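PDB 2W5E: serine protease p27 from Human astrovirus 1, which cleaves the viral polyprotein into its functional products, acting as a trypsin-like serine endopeptidase. Local coordinates for residues A[154-157]-A[158-161]. Sequence-based numbering, arbitrary orientation.
Sequences IIDP and TDFH
Asp156 and Asp159 hold this bend together from both ends. The backbone N of Asp156 donates to OD2 of Asp159 at 3.0 Å in a nearly straight bond (163°), arriving on the anti side of the carboxylate and somewhat out of its plane. In return, the Asp159 N gives its hydrogen to the Asp156 O at 3.0 Å, coming from above the carbonyl plane; with helical backbone angles at Pro157 and Thr158, this closes a type I turn. The two side chains cross at about a right angle, though their carboxylate planes are far from perpendicular, and OD2 of Asp156 lies 3.7 Å from OD2 of Asp159. Lys64, the neighbour of the catalytic Asp65, probably eases that closeness: it makes a salt bridge to Asp159 OD2, a weak long pair with Asp156 OD2, and a hydrogen bond to the Ile154 O.

The turn follows strand 149-154, the last of the second barrel in this chymotrypsin-like fold, and carries the C-terminal end back against the first barrel. On that inner side the packing is apolar. Buried Ile155 extends with CG1 anti to its backbone N (chi1 -169°), which brings CD1 to 4.0 Å from CE1 of Phe160, the two side chains crossing at about a right angle. Ile155 also rests on Ile66 and Phe68 of strand 66-70, and the Phe160 ring meets that of Phe68 with the planes some 45° apart. The Asp156 O lies at the edge of the Phe160 ring, in its plane.

The outer side is more open, with Pro157 and Thr158 both exposed. Here an Asx turn does the holding: OD1 of Asp156 accepts the Thr158 N at 3.0 Å from its anti side and, through its syn lone pair, the Thr158 OG1 hydroxyl at 2.6 Å.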
# COMPACT_ATOMS: atom_id res chain seq x y z
N ILE A 154 20.28 20.17 -13.45
CA ILE A 154 20.46 19.02 -12.57
C ILE A 154 20.53 19.44 -11.09
O ILE A 154 21.19 20.43 -10.75
CB ILE A 154 21.69 18.15 -12.98
CG1 ILE A 154 21.32 17.23 -14.15
CG2 ILE A 154 22.19 17.27 -11.83
CD1 ILE A 154 21.81 17.71 -15.49
N ILE A 155 19.83 18.69 -10.25
CA ILE A 155 19.79 18.95 -8.81
C ILE A 155 20.47 17.81 -8.04
O ILE A 155 20.39 16.65 -8.44
CB ILE A 155 18.33 19.19 -8.32
CG1 ILE A 155 18.30 19.73 -6.88
CG2 ILE A 155 17.47 17.92 -8.48
CD1 ILE A 155 16.91 20.14 -6.38
N ASP A 156 21.15 18.15 -6.95
CA ASP A 156 21.70 17.15 -6.04
C ASP A 156 21.48 17.57 -4.57
O ASP A 156 21.13 18.73 -4.31
CB ASP A 156 23.17 16.83 -6.38
CG ASP A 156 24.11 17.98 -6.11
OD1 ASP A 156 24.34 18.30 -4.93
OD2 ASP A 156 24.67 18.54 -7.08
N PRO A 157 21.64 16.63 -3.61
CA PRO A 157 21.35 16.93 -2.20
C PRO A 157 22.10 18.12 -1.59
O PRO A 157 21.62 18.70 -0.60
CB PRO A 157 21.74 15.63 -1.48
CG PRO A 157 21.58 14.58 -2.52
CD PRO A 157 22.07 15.23 -3.78
N THR A 158 23.24 18.49 -2.16
CA THR A 158 24.04 19.61 -1.62
C THR A 158 23.47 20.97 -2.02
O THR A 158 23.89 22.00 -1.48
CB THR A 158 25.53 19.54 -2.04
OG1 THR A 158 25.67 19.91 -3.42
CG2 THR A 158 26.10 18.14 -1.82
N ASP A 159 22.51 20.97 -2.95
CA ASP A 159 21.86 22.20 -3.41
C ASP A 159 20.83 22.73 -2.42
O ASP A 159 20.49 23.91 -2.45
CB ASP A 159 21.20 21.98 -4.77
CG ASP A 159 22.21 21.80 -5.89
OD1 ASP A 159 23.26 22.47 -5.87
OD2 ASP A 159 21.94 20.99 -6.80
N PHE A 160 20.34 21.85 -1.55
CA PHE A 160 19.28 22.16 -0.59
C PHE A 160 19.68 23.16 0.50
O PHE A 160 18.83 23.85 1.06
CB PHE A 160 18.75 20.88 0.06
CG PHE A 160 17.70 20.16 -0.75
CD1 PHE A 160 18.04 19.45 -1.90
CD2 PHE A 160 16.37 20.18 -0.34
CE1 PHE A 160 17.06 18.79 -2.64
CE2 PHE A 160 15.38 19.53 -1.08
CZ PHE A 160 15.74 18.83 -2.23
N HIS A 161 20.98 23.24 0.81
CA HIS A 161 21.47 24.05 1.92
C HIS A 161 22.80 24.75 1.62
O HIS A 161 23.62 24.22 0.86
CB HIS A 161 21.60 23.20 3.19
CG HIS A 161 20.29 22.72 3.73
ND1 HIS A 161 19.82 21.44 3.53
CD2 HIS A 161 19.34 23.35 4.46
CE1 HIS A 161 18.65 21.30 4.11
NE2 HIS A 161 18.33 22.45 4.68